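Local coordinates for protein 2-hydroxyisobutanoyl-CoA mutase large subunit (Aquincola tertiaricarbonis, PDB 4R3U) that forms the substrate-binding large subunit of a cobalamin-dependent mutase that interconverts 2-hydroxyisobutyryl-CoA and (S)-3-hydroxybutyryl-CoA, at residues A[49-54]-A[306-311]; A[107-112]-A[502-507]; A[268-273]-A[452-457]; A[347-352]-A[358-363]. All coordinates share one frame; numbering follows the deposited sequence.

Contact 1 of 4, residues A[49-54]-A[306-311]; sequences FHTIGD and FFEEVA
Thr51 offers its hydroxyl to the carboxylate of Glu308, whose extended side chain leaves the first turn of helix 306-327 and ends against the turn 51-54. The bond from Thr51 OG1 to Glu308 OE2 is short, 2.6 Å, and arrives from above the carboxylate plane, 48° out of it. Placing OG1 between the backbone N and the carbonyl carbon (chi1 53°) turns the hydroxyl to the helix and lets Thr51 CG2 rest 4.1 Å from Glu308 CB. The same OG1 is bonded by Phe55 N. Ile52 adds a light touch, its CB 4.1 Å from Glu308 OE1, while its N-H is taken by Asp305, just ahead of the helix. Gly53 makes the second grip: Gly53 N reaches the syn lone pair of Glu308 OE1 at 2.9 Å, with an angle of 147° at the hydrogen. Each carboxylate oxygen thus has its own donor in the turn, and OE2 also bonds Tyr429 OH, so Thr51 OG1, Gly53 N and Tyr429 OH together hold the buried acid group. Asp54 closes the type I turn with a 3.1 Å bond from Asp54 N to Thr51 O, and its carboxylate pairs with Arg469. The turn joins strands 49-50 and 56-57 of a small hairpin, next to helix 306-327, which follows barrel strand 298-302 and packs against helices 357-370 and 420-442.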
loop_
_atom_site.group_PDB
_atom_site.type_symbol
_atom_site.label_atom_id
_atom_site.label_comp_id
_atom_site.label_asym_id
_atom_site.label_seq_id
_atom_site.Cartn_x
_atom_site.Cartn_y
_atom_site.Cartn_z
ATOM N N PHE A 49 -10.732 11.005 -19.329
ATOM C CA PHE A 49 -10.467 10.006 -18.310
ATOM C C PHE A 49 -11.666 9.962 -17.355
ATOM O O PHE A 49 -12.417 10.938 -17.245
ATOM C CB PHE A 49 -9.162 10.308 -17.556
ATOM C CG PHE A 49 -7.878 10.120 -18.347
ATOM C CD1 PHE A 49 -7.401 11.122 -19.180
ATOM C CD2 PHE A 49 -7.109 8.980 -18.188
ATOM C CE1 PHE A 49 -6.184 10.983 -19.842
ATOM C CE2 PHE A 49 -5.909 8.830 -18.877
ATOM C CZ PHE A 49 -5.435 9.845 -19.669
ATOM N N HIS A 50 -11.883 8.814 -16.723
ATOM C CA HIS A 50 -13.013 8.621 -15.814
ATOM C C HIS A 50 -12.533 7.848 -14.624
ATOM O O HIS A 50 -11.551 7.121 -14.743
ATOM C CB HIS A 50 -14.117 7.767 -16.481
ATOM C CG HIS A 50 -14.700 8.351 -17.718
ATOM N ND1 HIS A 50 -15.916 9.001 -17.700
ATOM C CD2 HIS A 50 -14.225 8.340 -18.981
ATOM C CE1 HIS A 50 -16.130 9.386 -18.947
ATOM N NE2 HIS A 50 -15.136 9.015 -19.749
ATOM N N THR A 51 -13.264 7.914 -13.516
ATOM C CA THR A 51 -12.975 7.088 -12.360
ATOM C C THR A 51 -13.472 5.625 -12.733
ATOM O O THR A 51 -14.051 5.429 -13.821
ATOM C CB THR A 51 -13.731 7.641 -11.136
ATOM O OG1 THR A 51 -15.117 7.786 -11.444
ATOM C CG2 THR A 51 -13.199 8.940 -10.640
ATOM N N ILE A 52 -13.247 4.617 -11.867
ATOM C CA ILE A 52 -13.716 3.245 -12.148
ATOM C C ILE A 52 -15.252 3.271 -12.107
ATOM O O ILE A 52 -15.913 2.637 -12.925
ATOM C CB ILE A 52 -13.105 2.213 -11.170
ATOM C CG1 ILE A 52 -11.574 2.096 -11.356
ATOM C CG2 ILE A 52 -13.798 0.839 -11.275
ATOM C CD1 ILE A 52 -10.792 1.339 -10.227
ATOM N N GLY A 53 -15.792 4.107 -11.229
ATOM C CA GLY A 53 -17.226 4.322 -11.075
ATOM C C GLY A 53 -17.871 5.192 -12.136
ATOM O O GLY A 53 -19.008 5.623 -11.954
ATOM N N ASP A 54 -17.143 5.429 -13.260
ATOM C CA ASP A 54 -17.573 6.165 -14.460
ATOM C C ASP A 54 -17.860 7.666 -14.327
ATOM O O ASP A 54 -18.610 8.232 -15.123
ATOM C CB ASP A 54 -18.702 5.429 -15.191
ATOM C CG ASP A 54 -18.273 4.508 -16.299
ATOM O OD1 ASP A 54 -17.081 4.112 -16.323
ATOM O OD2 ASP A 54 -19.135 4.144 -17.123
ATOM N N PHE A 306 -8.728 4.874 -5.649
ATOM C CA PHE A 306 -8.239 5.523 -4.444
ATOM C C PHE A 306 -8.997 6.786 -3.999
ATOM O O PHE A 306 -9.516 6.808 -2.882
ATOM C CB PHE A 306 -6.719 5.750 -4.545
ATOM C CG PHE A 306 -6.088 6.226 -3.263
ATOM C CD1 PHE A 306 -5.792 5.328 -2.242
ATOM C CD2 PHE A 306 -5.793 7.577 -3.074
ATOM C CE1 PHE A 306 -5.225 5.765 -1.046
ATOM C CE2 PHE A 306 -5.198 8.015 -1.889
ATOM C CZ PHE A 306 -4.920 7.105 -0.879
ATOM N N PHE A 307 -9.063 7.815 -4.869
ATOM C CA PHE A 307 -9.725 9.084 -4.559
ATOM C C PHE A 307 -11.221 9.059 -4.611
ATOM O O PHE A 307 -11.852 9.643 -3.719
ATOM C CB PHE A 307 -9.157 10.244 -5.356
ATOM C CG PHE A 307 -7.739 10.564 -4.955
ATOM C CD1 PHE A 307 -7.462 11.136 -3.717
ATOM C CD2 PHE A 307 -6.680 10.262 -5.798
ATOM C CE1 PHE A 307 -6.155 11.429 -3.345
ATOM C CE2 PHE A 307 -5.377 10.550 -5.418
ATOM C CZ PHE A 307 -5.125 11.145 -4.198
ATOM N N GLU A 308 -11.799 8.323 -5.600
ATOM C CA GLU A 308 -13.249 8.149 -5.724
ATOM C C GLU A 308 -13.892 7.535 -4.437
ATOM O O GLU A 308 -14.947 7.986 -3.994
ATOM C CB GLU A 308 -13.554 7.305 -6.941
ATOM C CG GLU A 308 -14.975 6.798 -7.038
ATOM C CD GLU A 308 -15.254 6.185 -8.392
ATOM O OE1 GLU A 308 -14.646 5.134 -8.713
ATOM O OE2 GLU A 308 -16.014 6.817 -9.164
ATOM N N GLU A 309 -13.240 6.524 -3.854
ATOM C CA GLU A 309 -13.681 5.835 -2.641
ATOM C C GLU A 309 -13.696 6.746 -1.438
ATOM O O GLU A 309 -14.659 6.723 -0.704
ATOM C CB GLU A 309 -12.835 4.562 -2.414
ATOM C CG GLU A 309 -13.180 3.498 -3.437
ATOM C CD GLU A 309 -14.639 3.060 -3.385
ATOM O OE1 GLU A 309 -15.062 2.552 -2.322
ATOM O OE2 GLU A 309 -15.360 3.223 -4.397
ATOM N N VAL A 310 -12.698 7.621 -1.300
ATOM C CA VAL A 310 -12.621 8.637 -0.244
ATOM C C VAL A 310 -13.762 9.676 -0.436
ATOM O O VAL A 310 -14.467 10.006 0.520
ATOM C CB VAL A 310 -11.219 9.312 -0.211
ATOM C CG1 VAL A 310 -11.174 10.436 0.813
ATOM C CG2 VAL A 310 -10.114 8.286 0.062
ATOM N N ALA A 311 -13.950 10.151 -1.677
ATOM C CA ALA A 311 -14.989 11.112 -2.037
ATOM C C ALA A 311 -16.377 10.536 -1.698
ATOM O O ALA A 311 -17.230 11.249 -1.169
ATOM C CB ALA A 311 -14.910 11.404 -3.521
#

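Contact 2 of 4, residues A[107-112]-A[502-507]; sequences GEDTNK and AERQIS
Asp109 and Arg504 form a salt bridge between two helices, 107-119 and 501-515, accompanied by two bridging waters. Helix 107-119 directly follows strand 97-102 of the TIM barrel, so the bridge ties helix 501-515 to the beginning of a barrel helix. Arg504 NH2 gives the main bond, 3.1 Å to the syn lone pair of Asp109 OD2 with an angle of 153° at the hydrogen. The oxygen lies near the guanidinium plane, at its edge, although the carboxylate itself is turned 79° from that plane. A weak second bond runs from Arg504 NH1 to the same Asp109 OD2 at 3.5 Å. Asp109 OD2 also accepts from Thr106 N, the residue before the helix, as one half of a capping box would. The guanidinium has further partners: NH2 pairs with Asp498, NE bonds Thr500 OG1, and NH1 bonds Thr106 OG1. A bend at chi3 (-71°) swings the group over to helix 107-119. Arg504 NH1 also donates to water 2 at 3.3 Å, and that water gives a weak bond to Glu108 OE2, an oxygen that pairs with Arg508. Gln505 NE2 is satisfied by Asp160. On its other branch, Gln505 OE1 accepts from water 1 at 2.5 Å, and this water in turn takes the first N-H of the helix, at 2.9 Å from Gly107 N.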
loop_
_atom_site.group_PDB
_atom_site.type_symbol
_atom_site.label_atom_id
_atom_site.label_comp_id
_atom_site.label_asym_id
_atom_site.label_seq_id
_atom_site.Cartn_x
_atom_site.Cartn_y
_atom_site.Cartn_z
ATOM N N GLY A 107 -18.390 -23.690 16.754
ATOM C CA GLY A 107 -18.088 -22.565 17.629
ATOM C C GLY A 107 -16.663 -22.571 18.135
ATOM O O GLY A 107 -15.959 -21.559 18.020
ATOM N N GLU A 108 -16.211 -23.751 18.629
ATOM C CA GLU A 108 -14.857 -24.040 19.143
ATOM C C GLU A 108 -13.781 -23.721 18.139
ATOM O O GLU A 108 -12.746 -23.178 18.518
ATOM C CB GLU A 108 -14.728 -25.523 19.515
ATOM C CG GLU A 108 -15.638 -25.961 20.642
ATOM C CD GLU A 108 -16.919 -26.630 20.195
ATOM O OE1 GLU A 108 -17.420 -26.295 19.100
ATOM O OE2 GLU A 108 -17.412 -27.511 20.936
ATOM N N ASP A 109 -14.016 -24.068 16.851
ATOM C CA ASP A 109 -13.088 -23.828 15.758
ATOM C C ASP A 109 -12.857 -22.320 15.519
ATOM O O ASP A 109 -11.706 -21.861 15.523
ATOM C CB ASP A 109 -13.535 -24.580 14.482
ATOM C CG ASP A 109 -13.657 -26.088 14.669
ATOM O OD1 ASP A 109 -12.828 -26.667 15.412
ATOM O OD2 ASP A 109 -14.578 -26.690 14.068
ATOM N N THR A 110 -13.949 -21.560 15.355
ATOM C CA THR A 110 -13.943 -20.097 15.154
ATOM C C THR A 110 -13.440 -19.374 16.419
ATOM O O THR A 110 -12.786 -18.339 16.297
ATOM C CB THR A 110 -15.339 -19.623 14.665
ATOM O OG1 THR A 110 -15.628 -20.316 13.458
ATOM C CG2 THR A 110 -15.394 -18.140 14.389
ATOM N N ASN A 111 -13.727 -19.927 17.625
ATOM C CA ASN A 111 -13.251 -19.367 18.897
ATOM C C ASN A 111 -11.709 -19.359 18.952
ATOM O O ASN A 111 -11.128 -18.394 19.439
ATOM C CB ASN A 111 -13.821 -20.155 20.083
ATOM C CG ASN A 111 -13.347 -19.686 21.425
ATOM O OD1 ASN A 111 -12.459 -20.290 22.026
ATOM N ND2 ASN A 111 -13.922 -18.597 21.922
ATOM N N LYS A 112 -11.059 -20.436 18.448
ATOM C CA LYS A 112 -9.606 -20.584 18.366
ATOM C C LYS A 112 -9.035 -19.455 17.459
ATOM O O LYS A 112 -8.059 -18.790 17.844
ATOM C CB LYS A 112 -9.243 -21.998 17.847
ATOM C CG LYS A 112 -7.730 -22.291 17.750
ATOM C CD LYS A 112 -7.406 -23.449 16.802
ATOM C CE LYS A 112 -6.837 -23.038 15.440
ATOM N NZ LYS A 112 -7.866 -22.935 14.360
ATOM N N ALA A 502 -19.671 -31.698 10.338
ATOM C CA ALA A 502 -21.093 -32.086 10.340
ATOM C C ALA A 502 -21.449 -33.022 11.509
ATOM O O ALA A 502 -22.285 -32.641 12.331
ATOM C CB ALA A 502 -21.517 -32.677 9.003
ATOM N N GLU A 503 -20.728 -34.169 11.654
ATOM C CA GLU A 503 -20.914 -35.134 12.733
ATOM C C GLU A 503 -20.891 -34.451 14.121
ATOM O O GLU A 503 -21.813 -34.646 14.915
ATOM C CB GLU A 503 -19.833 -36.234 12.626
ATOM C CG GLU A 503 -19.943 -37.377 13.635
ATOM C CD GLU A 503 -19.038 -37.250 14.852
ATOM O OE1 GLU A 503 -17.840 -36.922 14.677
ATOM O OE2 GLU A 503 -19.527 -37.489 15.985
ATOM N N ARG A 504 -19.850 -33.615 14.372
ATOM C CA ARG A 504 -19.626 -32.890 15.624
ATOM C C ARG A 504 -20.768 -31.907 15.960
ATOM O O ARG A 504 -21.250 -31.867 17.093
ATOM C CB ARG A 504 -18.277 -32.171 15.580
ATOM C CG ARG A 504 -17.073 -33.090 15.801
ATOM C CD ARG A 504 -15.773 -32.315 16.108
ATOM N NE ARG A 504 -15.244 -31.593 14.949
ATOM C CZ ARG A 504 -15.325 -30.279 14.744
ATOM N NH1 ARG A 504 -15.863 -29.491 15.662
ATOM N NH2 ARG A 504 -14.842 -29.741 13.628
ATOM N N GLN A 505 -21.202 -31.144 14.953
ATOM C CA GLN A 505 -22.257 -30.141 15.041
ATOM C C GLN A 505 -23.637 -30.757 15.279
ATOM O O GLN A 505 -24.319 -30.302 16.202
ATOM C CB GLN A 505 -22.220 -29.225 13.800
ATOM C CG GLN A 505 -23.246 -28.113 13.767
ATOM C CD GLN A 505 -23.123 -27.069 14.840
ATOM O OE1 GLN A 505 -22.030 -26.743 15.329
ATOM N NE2 GLN A 505 -24.257 -26.479 15.171
ATOM N N ILE A 506 -24.030 -31.798 14.506
ATOM C CA ILE A 506 -25.330 -32.487 14.667
ATOM C C ILE A 506 -25.449 -33.093 16.075
ATOM O O ILE A 506 -26.492 -32.951 16.724
ATOM C CB ILE A 506 -25.617 -33.553 13.575
ATOM C CG1 ILE A 506 -25.093 -33.192 12.148
ATOM C CG2 ILE A 506 -27.076 -34.027 13.562
ATOM C CD1 ILE A 506 -25.681 -32.114 11.421
ATOM N N SER A 507 -24.353 -33.715 16.560
ATOM C CA SER A 507 -24.246 -34.327 17.885
ATOM C C SER A 507 -24.761 -33.384 18.960
ATOM O O SER A 507 -25.583 -33.806 19.778
ATOM C CB SER A 507 -22.798 -34.696 18.180
ATOM O OG SER A 507 -22.359 -35.737 17.326
HETATM O O HOH W 1 -21.094 -24.782 16.577
HETATM O O HOH W 2 -17.015 -30.052 18.694
#

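Contact 3 of 4, residues A[268-273]-A[452-457]; sequences AAFTLA and QGWFQK
Phe270 and Phe455 meet in an edge-to-face pair, with the edge of Phe455 directed at the face of Phe270. Starting from the backbone, Phe270 CB lies 4.1 Å from Phe455 CD1. At the root of the ring, Phe270 CG comes to 3.5 Å from Phe455 CD1. Along one branch, Phe270 CD1 reaches Phe455 CE1 at 3.7 Å, and Phe270 CE1 beyond it lies 4.1 Å from Trp454 CZ3. On the other branch, Phe270 CE2 approaches the backbone Phe455 O at 3.7 Å. The tip, Phe270 CZ, is 3.9 Å from Phe455 CD1. Phe455 CD1 thus sits over the centre of the Phe270 ring. The two planes stand 80° apart and the centroids 4.8 Å. Trp454 leans at 48° to Phe270, while its CE3 lies over a face of Phe455, and Ala273 CB closes in on Phe455 CE1 from one turn further along helix 264-283. Gly453, with positive phi, both ends helix 446-451 in a Schellman motif and N-caps helix 454-472, which sets the two aromatics on its first turn. The result is an aromatic cluster, centred on a T-shaped pair, joining a helix of the TIM barrel to helix 454-472.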
loop_
_atom_site.group_PDB
_atom_site.type_symbol
_atom_site.label_atom_id
_atom_site.label_comp_id
_atom_site.label_asym_id
_atom_site.label_seq_id
_atom_site.Cartn_x
_atom_site.Cartn_y
_atom_site.Cartn_z
ATOM N N ALA A 268 -23.507 3.684 -2.778
ATOM C CA ALA A 268 -23.864 4.808 -1.915
ATOM C C ALA A 268 -25.366 5.104 -1.928
ATOM O O ALA A 268 -26.010 5.107 -0.873
ATOM C CB ALA A 268 -23.067 6.057 -2.319
ATOM N N ALA A 269 -25.926 5.335 -3.118
ATOM C CA ALA A 269 -27.344 5.677 -3.285
ATOM C C ALA A 269 -28.328 4.589 -2.902
ATOM O O ALA A 269 -29.321 4.899 -2.264
ATOM C CB ALA A 269 -27.607 6.156 -4.699
ATOM N N PHE A 270 -28.063 3.314 -3.263
ATOM C CA PHE A 270 -28.981 2.208 -2.932
ATOM C C PHE A 270 -28.998 1.888 -1.429
ATOM O O PHE A 270 -30.044 1.496 -0.912
ATOM C CB PHE A 270 -28.720 0.964 -3.802
ATOM C CG PHE A 270 -28.813 1.136 -5.312
ATOM C CD1 PHE A 270 -29.320 2.307 -5.873
ATOM C CD2 PHE A 270 -28.432 0.112 -6.166
ATOM C CE1 PHE A 270 -29.416 2.454 -7.251
ATOM C CE2 PHE A 270 -28.576 0.249 -7.546
ATOM C CZ PHE A 270 -29.046 1.424 -8.076
ATOM N N THR A 271 -27.878 2.144 -0.725
ATOM C CA THR A 271 -27.764 1.958 0.717
ATOM C C THR A 271 -28.589 3.040 1.413
ATOM O O THR A 271 -29.337 2.737 2.362
ATOM C CB THR A 271 -26.294 1.950 1.166
ATOM O OG1 THR A 271 -25.590 0.983 0.404
ATOM C CG2 THR A 271 -26.133 1.617 2.644
ATOM N N LEU A 272 -28.473 4.287 0.926
ATOM C CA LEU A 272 -29.271 5.386 1.451
ATOM C C LEU A 272 -30.770 5.184 1.188
ATOM O O LEU A 272 -31.577 5.464 2.078
ATOM C CB LEU A 272 -28.755 6.742 0.971
ATOM C CG LEU A 272 -27.396 7.147 1.566
ATOM C CD1 LEU A 272 -26.981 8.511 1.093
ATOM C CD2 LEU A 272 -27.402 7.089 3.100
ATOM N N ALA A 273 -31.135 4.586 0.021
ATOM C CA ALA A 273 -32.538 4.250 -0.321
ATOM C C ALA A 273 -33.120 3.285 0.722
ATOM O O ALA A 273 -34.251 3.470 1.175
ATOM C CB ALA A 273 -32.616 3.653 -1.722
ATOM N N GLN A 452 -39.765 -4.939 -8.636
ATOM C CA GLN A 452 -39.656 -4.764 -10.099
ATOM C C GLN A 452 -38.249 -5.222 -10.598
ATOM O O GLN A 452 -38.014 -5.263 -11.809
ATOM C CB GLN A 452 -39.893 -3.285 -10.499
ATOM C CG GLN A 452 -41.336 -2.753 -10.356
ATOM C CD GLN A 452 -41.444 -1.224 -10.482
ATOM O OE1 GLN A 452 -40.641 -0.558 -11.158
ATOM N NE2 GLN A 452 -42.447 -0.620 -9.837
ATOM N N GLY A 453 -37.329 -5.494 -9.657
ATOM C CA GLY A 453 -35.946 -5.878 -9.920
ATOM C C GLY A 453 -35.100 -4.767 -10.511
ATOM O O GLY A 453 -34.108 -5.041 -11.193
ATOM N N TRP A 454 -35.490 -3.507 -10.249
ATOM C CA TRP A 454 -34.868 -2.291 -10.763
ATOM C C TRP A 454 -33.417 -2.067 -10.299
ATOM O O TRP A 454 -32.563 -1.697 -11.118
ATOM C CB TRP A 454 -35.760 -1.084 -10.429
ATOM C CG TRP A 454 -35.299 0.245 -10.968
ATOM C CD1 TRP A 454 -35.601 0.791 -12.181
ATOM C CD2 TRP A 454 -34.549 1.243 -10.254
ATOM N NE1 TRP A 454 -35.078 2.063 -12.271
ATOM C CE2 TRP A 454 -34.433 2.365 -11.102
ATOM C CE3 TRP A 454 -33.975 1.299 -8.970
ATOM C CZ2 TRP A 454 -33.777 3.531 -10.707
ATOM C CZ3 TRP A 454 -33.302 2.445 -8.586
ATOM C CH2 TRP A 454 -33.221 3.552 -9.441
ATOM N N PHE A 455 -33.157 -2.246 -8.996
ATOM C CA PHE A 455 -31.841 -2.073 -8.388
ATOM C C PHE A 455 -30.900 -3.094 -8.947
ATOM O O PHE A 455 -29.820 -2.743 -9.408
ATOM C CB PHE A 455 -31.922 -2.230 -6.850
ATOM C CG PHE A 455 -32.686 -1.123 -6.154
ATOM C CD1 PHE A 455 -32.097 0.124 -5.933
ATOM C CD2 PHE A 455 -33.994 -1.321 -5.726
ATOM C CE1 PHE A 455 -32.806 1.148 -5.301
ATOM C CE2 PHE A 455 -34.679 -0.311 -5.052
ATOM C CZ PHE A 455 -34.085 0.918 -4.848
ATOM N N GLN A 456 -31.336 -4.360 -8.907
ATOM C CA GLN A 456 -30.654 -5.572 -9.358
ATOM C C GLN A 456 -30.293 -5.474 -10.856
ATOM O O GLN A 456 -29.208 -5.906 -11.232
ATOM C CB GLN A 456 -31.512 -6.840 -9.070
ATOM C CG GLN A 456 -32.087 -6.970 -7.620
ATOM C CD GLN A 456 -33.458 -6.310 -7.318
ATOM O OE1 GLN A 456 -33.623 -5.077 -7.277
ATOM N NE2 GLN A 456 -34.463 -7.130 -6.990
ATOM N N LYS A 457 -31.165 -4.879 -11.694
ATOM C CA LYS A 457 -30.892 -4.750 -13.127
ATOM C C LYS A 457 -29.794 -3.731 -13.368
ATOM O O LYS A 457 -28.961 -3.925 -14.256
ATOM C CB LYS A 457 -32.156 -4.447 -13.939
ATOM C CG LYS A 457 -32.990 -5.698 -14.216
ATOM C CD LYS A 457 -34.436 -5.370 -14.658
ATOM C CE LYS A 457 -35.300 -6.603 -14.788
ATOM N NZ LYS A 457 -36.736 -6.252 -14.960
#

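Contact 4 of 4, residues A[347-352]-A[358-363]; sequences ATLTKP and VVRTSL
This contact belongs to a beta-alpha connection of the TIM barrel: the loop leaving strand 340-344 folds back along helix 357-370, and its Ala347 touches the bound cobalamin. Arg360 carries the contact. Its chain is extended from CG to NE, which takes the guanidinium out from the helix and across Thr348, Leu349 and Thr350. Arg360 NH1 donates to Thr350 OG1 at 3.0 Å, the hydroxyl lying near the edge of the guanidinium but tilted 24° from its plane, and the N-H angle is a modest 137°. Thr350 OG1 in turn donates to Pro352 O, 2.7 Å away and nearly in line with the carbonyl, so the hydroxyl is fixed as acceptor and donor at once. Thr350 CG2 comes obliquely to the guanidinium, on the side of Thr348 O, 3.4 Å from Arg360 NH1. Thr348 O sits over one face of the group, offset toward its rim; its 3.3 Å approach to Arg360 NE is too poorly angled for a hydrogen bond. Leu349 supplies the apolar part, its CD2 lying 3.7 Å from Arg360 CB. Leu349 CD2 also lies against the Thr361 hydroxyl, 3.6 Å from Thr361 OG1. The guanidinium has outside partners too: NH1 bonds Asn357 OD1, and NH2 bonds Ile478 O and pairs with Glu406 of the second subunit. An arginine from the helix thus clamps a barrel loop whose beginning lines the cobalamin pocket and whose later residues, Lys351 and Pro352, pack on the small subunit.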
loop_
_atom_site.group_PDB
_atom_site.type_symbol
_atom_site.label_atom_id
_atom_site.label_comp_id
_atom_site.label_asym_id
_atom_site.label_seq_id
_atom_site.Cartn_x
_atom_site.Cartn_y
_atom_site.Cartn_z
ATOM N N ALA A 347 -13.455 -8.234 -4.704
ATOM C CA ALA A 347 -13.603 -8.392 -6.143
ATOM C C ALA A 347 -12.376 -7.881 -6.981
ATOM O O ALA A 347 -12.244 -8.265 -8.165
ATOM C CB ALA A 347 -14.905 -7.753 -6.621
ATOM N N THR A 348 -11.488 -7.046 -6.372
ATOM C CA THR A 348 -10.286 -6.526 -7.045
ATOM C C THR A 348 -9.084 -7.492 -6.961
ATOM O O THR A 348 -8.088 -7.321 -7.677
ATOM C CB THR A 348 -9.860 -5.198 -6.480
ATOM O OG1 THR A 348 -9.480 -5.387 -5.132
ATOM C CG2 THR A 348 -10.906 -4.123 -6.609
ATOM N N LEU A 349 -9.158 -8.457 -6.041
ATOM C CA LEU A 349 -8.094 -9.404 -5.745
ATOM C C LEU A 349 -8.087 -10.581 -6.702
ATOM O O LEU A 349 -9.139 -10.986 -7.202
ATOM C CB LEU A 349 -8.149 -9.834 -4.263
ATOM C CG LEU A 349 -8.240 -8.704 -3.194
ATOM C CD1 LEU A 349 -8.111 -9.263 -1.810
ATOM C CD2 LEU A 349 -7.144 -7.682 -3.351
ATOM N N THR A 350 -6.888 -11.110 -6.977
ATOM C CA THR A 350 -6.660 -12.174 -7.966
ATOM C C THR A 350 -6.129 -13.503 -7.452
ATOM O O THR A 350 -5.474 -13.555 -6.418
ATOM C CB THR A 350 -5.744 -11.656 -9.119
ATOM O OG1 THR A 350 -4.461 -11.393 -8.593
ATOM C CG2 THR A 350 -6.271 -10.389 -9.792
ATOM N N LYS A 351 -6.417 -14.578 -8.213
ATOM C CA LYS A 351 -5.893 -15.931 -8.042
ATOM C C LYS A 351 -4.468 -15.897 -8.665
ATOM O O LYS A 351 -3.517 -16.157 -7.928
ATOM C CB LYS A 351 -6.799 -17.008 -8.691
ATOM C CG LYS A 351 -6.416 -18.461 -8.343
ATOM C CD LYS A 351 -7.435 -19.466 -8.867
ATOM C CE LYS A 351 -7.077 -20.915 -8.583
ATOM N NZ LYS A 351 -7.454 -21.369 -7.209
ATOM N N PRO A 352 -4.236 -15.457 -9.931
ATOM C CA PRO A 352 -2.841 -15.354 -10.403
ATOM C C PRO A 352 -2.076 -14.284 -9.623
ATOM O O PRO A 352 -2.665 -13.253 -9.234
ATOM C CB PRO A 352 -2.987 -14.960 -11.877
ATOM C CG PRO A 352 -4.304 -14.365 -12.001
ATOM C CD PRO A 352 -5.182 -15.026 -10.990
ATOM N N VAL A 358 -1.602 -7.983 -1.533
ATOM C CA VAL A 358 -1.102 -7.257 -0.373
ATOM C C VAL A 358 -1.039 -5.761 -0.698
ATOM O O VAL A 358 -1.482 -4.955 0.128
ATOM C CB VAL A 358 0.236 -7.863 0.165
ATOM C CG1 VAL A 358 0.875 -7.012 1.281
ATOM C CG2 VAL A 358 0.032 -9.299 0.623
ATOM N N VAL A 359 -0.550 -5.407 -1.922
ATOM C CA VAL A 359 -0.438 -4.030 -2.439
ATOM C C VAL A 359 -1.838 -3.415 -2.615
ATOM O O VAL A 359 -2.073 -2.312 -2.153
ATOM C CB VAL A 359 0.372 -3.949 -3.763
ATOM C CG1 VAL A 359 0.452 -2.499 -4.303
ATOM C CG2 VAL A 359 1.768 -4.549 -3.611
ATOM N N ARG A 360 -2.743 -4.130 -3.292
ATOM C CA ARG A 360 -4.116 -3.732 -3.573
ATOM C C ARG A 360 -4.837 -3.389 -2.293
ATOM O O ARG A 360 -5.430 -2.318 -2.206
ATOM C CB ARG A 360 -4.865 -4.879 -4.282
ATOM C CG ARG A 360 -4.389 -5.156 -5.697
ATOM C CD ARG A 360 -5.184 -6.271 -6.327
ATOM N NE ARG A 360 -4.949 -6.330 -7.765
ATOM C CZ ARG A 360 -4.495 -7.382 -8.427
ATOM N NH1 ARG A 360 -4.227 -8.513 -7.787
ATOM N NH2 ARG A 360 -4.316 -7.316 -9.743
ATOM N N THR A 361 -4.762 -4.287 -1.292
ATOM C CA THR A 361 -5.393 -4.178 0.034
ATOM C C THR A 361 -4.766 -3.070 0.868
ATOM O O THR A 361 -5.459 -2.505 1.700
ATOM C CB THR A 361 -5.459 -5.570 0.696
ATOM O OG1 THR A 361 -6.311 -6.386 -0.099
ATOM C CG2 THR A 361 -5.967 -5.546 2.141
ATOM N N SER A 362 -3.472 -2.744 0.647
ATOM C CA SER A 362 -2.800 -1.641 1.374
ATOM C C SER A 362 -3.448 -0.310 0.984
ATOM O O SER A 362 -3.876 0.443 1.856
ATOM C CB SER A 362 -1.308 -1.595 1.049
ATOM O OG SER A 362 -0.669 -2.691 1.671
ATOM N N LEU A 363 -3.574 -0.065 -0.348
ATOM C CA LEU A 363 -4.153 1.147 -0.902
ATOM C C LEU A 363 -5.619 1.316 -0.469
ATOM O O LEU A 363 -6.013 2.417 -0.058
ATOM C CB LEU A 363 -3.992 1.158 -2.442
ATOM C CG LEU A 363 -2.565 0.942 -2.955
ATOM C CD1 LEU A 363 -2.517 0.904 -4.447
ATOM C CD2 LEU A 363 -1.588 1.976 -2.405
#

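Contacts 1 and 4 are the closest pair, their centres about 17 Å apart. The centre of contact 3 lies about 20 Å from that of contact 1 and about 27 Å from that of contact 4. Contacts 1 and 4 touch through barrel helices 306-327 and 357-370, Phe306 CE1 lying 3.6 Å from Leu363 O, and both reach the second subunit. Contact 2 stands apart, its centre 31 to 43 Å from the others and across the chain's centre from contact 1. Along the sequence contact 1 closes before contact 4 opens; contact 4 is nested within contact 3, and contact 3 within contact 2, while contact 1 crosses both. Residues after the barrel, on helices 454-472 and 501-515, thereby return to two well-separated barrel helices.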